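Hydratase ChsH2 (Mycobacterium tuberculosis KZN 4207, PDB 4WNB) catalyses hydration of a steroid enoyl-CoA, 3-oxo-4,17-pregnadiene-20-carboxyl-CoA, to its 17-hydroxy product during degradation of the cholesterol side chain. Local coordinates at residues 85-90 with 144-149. Numbering follows the deposited sequence.
With CD (cadmium ion), chain C.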
loop_
_atom_site.group_PDB
_atom_site.type_symbol
_atom_site.label_atom_id
_atom_site.label_comp_id
_atom_site.label_asym_id
_atom_site.label_seq_id
_atom_site.Cartn_x
_atom_site.Cartn_y
_atom_site.Cartn_z
ATOM N N ASP A 85 -6.450 -19.012 -17.444
ATOM C CA ASP A 85 -7.470 -18.671 -16.442
ATOM C C ASP A 85 -8.851 -18.639 -17.098
ATOM O O ASP A 85 -9.100 -17.809 -17.969
ATOM C CB ASP A 85 -7.175 -17.313 -15.789
ATOM C CG ASP A 85 -8.092 -17.013 -14.595
ATOM O OD1 ASP A 85 -9.217 -17.548 -14.517
ATOM O OD2 ASP A 85 -7.681 -16.225 -13.725
ATOM N N PRO A 86 -9.764 -19.528 -16.668
ATOM C CA PRO A 86 -11.077 -19.607 -17.327
ATOM C C PRO A 86 -11.922 -18.328 -17.184
ATOM O O PRO A 86 -12.849 -18.133 -17.978
ATOM C CB PRO A 86 -11.750 -20.790 -16.621
ATOM C CG PRO A 86 -11.073 -20.874 -15.300
ATOM C CD PRO A 86 -9.649 -20.475 -15.544
ATOM N N LEU A 87 -11.607 -17.488 -16.202
ATOM C CA LEU A 87 -12.320 -16.229 -15.991
ATOM C C LEU A 87 -12.340 -15.395 -17.254
ATOM O O LEU A 87 -13.368 -14.850 -17.614
ATOM C CB LEU A 87 -11.688 -15.405 -14.867
ATOM C CG LEU A 87 -12.287 -14.007 -14.630
ATOM C CD1 LEU A 87 -13.631 -14.108 -13.904
ATOM C CD2 LEU A 87 -11.320 -13.076 -13.875
ATOM N N GLY A 88 -11.187 -15.283 -17.904
ATOM C CA GLY A 88 -11.084 -14.532 -19.144
ATOM C C GLY A 88 -12.116 -14.936 -20.191
ATOM O O GLY A 88 -12.961 -14.121 -20.567
ATOM N N PRO A 89 -12.051 -16.190 -20.668
ATOM C CA PRO A 89 -12.977 -16.658 -21.708
ATOM C C PRO A 89 -14.439 -16.507 -21.317
ATOM O O PRO A 89 -15.268 -16.163 -22.164
ATOM C CB PRO A 89 -12.613 -18.138 -21.860
ATOM C CG PRO A 89 -11.198 -18.203 -21.468
ATOM C CD PRO A 89 -11.006 -17.185 -20.384
ATOM N N ILE A 90 -14.742 -16.739 -20.043
ATOM C CA ILE A 90 -16.128 -16.755 -19.602
ATOM C C ILE A 90 -16.705 -15.327 -19.582
ATOM O O ILE A 90 -17.862 -15.122 -19.951
ATOM C CB ILE A 90 -16.266 -17.457 -18.214
ATOM C CG1 ILE A 90 -17.651 -18.070 -18.048
ATOM C CG2 ILE A 90 -15.947 -16.528 -17.062
ATOM C CD1 ILE A 90 -17.889 -19.288 -18.923
ATOM N N ILE A 144 -22.215 -17.365 -12.415
ATOM C CA ILE A 144 -21.006 -18.099 -12.735
ATOM C C ILE A 144 -20.172 -18.360 -11.498
ATOM O O ILE A 144 -19.781 -17.419 -10.805
ATOM C CB ILE A 144 -20.151 -17.322 -13.739
ATOM C CG1 ILE A 144 -20.924 -17.139 -15.054
ATOM C CG2 ILE A 144 -18.811 -18.010 -13.939
ATOM C CD1 ILE A 144 -20.445 -15.933 -15.838
ATOM N N ASN A 145 -19.896 -19.632 -11.235
ATOM C CA ASN A 145 -19.039 -20.010 -10.118
ATOM C C ASN A 145 -17.630 -20.331 -10.569
ATOM O O ASN A 145 -17.423 -20.996 -11.581
ATOM C CB ASN A 145 -19.610 -21.224 -9.373
ATOM C CG ASN A 145 -21.013 -20.979 -8.857
ATOM O OD1 ASN A 145 -21.205 -20.324 -7.836
ATOM N ND2 ASN A 145 -22.001 -21.505 -9.564
ATOM N N GLN A 146 -16.663 -19.867 -9.795
ATOM C CA GLN A 146 -15.274 -20.201 -10.050
ATOM C C GLN A 146 -14.686 -20.830 -8.810
ATOM O O GLN A 146 -14.971 -20.424 -7.686
ATOM C CB GLN A 146 -14.482 -18.961 -10.463
ATOM C CG GLN A 146 -13.046 -19.247 -10.853
ATOM C CD GLN A 146 -12.410 -18.085 -11.579
ATOM O OE1 GLN A 146 -11.650 -17.313 -10.991
ATOM N NE2 GLN A 146 -12.727 -17.942 -12.866
ATOM N N HIS A 147 -13.854 -21.829 -9.022
ATOM C CA HIS A 147 -13.299 -22.558 -7.916
ATOM C C HIS A 147 -11.784 -22.413 -7.913
ATOM O O HIS A 147 -11.110 -22.795 -8.878
ATOM C CB HIS A 147 -13.734 -24.015 -8.021
ATOM C CG HIS A 147 -13.099 -24.905 -7.016
ATOM N ND1 HIS A 147 -12.006 -25.688 -7.313
ATOM C CD2 HIS A 147 -13.403 -25.151 -5.723
ATOM C CE1 HIS A 147 -11.659 -26.375 -6.243
ATOM N NE2 HIS A 147 -12.485 -26.061 -5.265
ATOM N N ILE A 148 -11.263 -21.866 -6.817
ATOM C CA ILE A 148 -9.843 -21.549 -6.684
ATOM C C ILE A 148 -9.184 -22.457 -5.654
ATOM O O ILE A 148 -9.732 -22.671 -4.584
ATOM C CB ILE A 148 -9.611 -20.083 -6.214
ATOM C CG1 ILE A 148 -10.291 -19.061 -7.125
ATOM C CG2 ILE A 148 -8.122 -19.818 -5.994
ATOM C CD1 ILE A 148 -10.256 -19.362 -8.562
ATOM N N VAL A 149 -8.013 -22.991 -5.971
ATOM C CA VAL A 149 -7.270 -23.776 -4.993
ATOM C C VAL A 149 -5.883 -23.184 -4.797
ATOM O O VAL A 149 -5.205 -22.833 -5.767
ATOM C CB VAL A 149 -7.152 -25.264 -5.414
ATOM C CG1 VAL A 149 -6.212 -26.023 -4.471
ATOM C CG2 VAL A 149 -8.513 -25.899 -5.412
HETATM CD CD CD C . -13.867 -27.081 -3.343
HETATM O O HOH W 1 -16.411 -26.115 -3.786
#
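Gln146 reaches from strand 141-152 into the first turn of helix 87-96, and the nitrogen end of its amide does the touching. NE2 lies 3.4 Å from Leu87 CB, with the Pro86 ring a little farther off, and the two side chains of Gln146 and Leu87 meet nearly at right angles. With CG trans to the backbone N (chi1 -175°) and the chain extended beyond it (chi2 165°), the amide is carried straight off the sheet to the helix start. Its other end is anchored on the sheet, where OE1 accepts a hydrogen bond from Trp162 of strand 155-167. Asp85 caps the same turn: Leu87 N donates to Asp85 OD1 at 2.9 Å, meeting the oxygen from above the carboxylate plane. Gln146 NE2 stands 3.9 Å from Asp85 OD1, too long for a hydrogen bond, with the carboxylate and amide planes 51° apart; Asp85 OD2 forms a salt bridge with Arg81. This is the hotdog fold of the thioester dehydratases, in which a helix lies against the concave face of an antiparallel sheet. The bound steroid-CoA passes about 8 Å from the side chain of Leu87. One turn further along, the side chains of Ile90 and Ile144 run alongside each other, pointing opposite ways, with Ile90 CG1 resting 4.2 Å from Ile144 CD1. Ile144 keeps CG1 trans to its carbonyl carbon, and the extended second torsion carries CD1 out to that methylene. Ile90 also packs on Leu127 of strand 121-136 and on Val11 and Ile14 of helix 4-16, so it lies where helices 4-16 and 87-96 meet strand 121-136. From the opposite face of strand 141-152, His147 binds the cadmium ion through NE2 at 2.6 Å, beside Glu159 and a water.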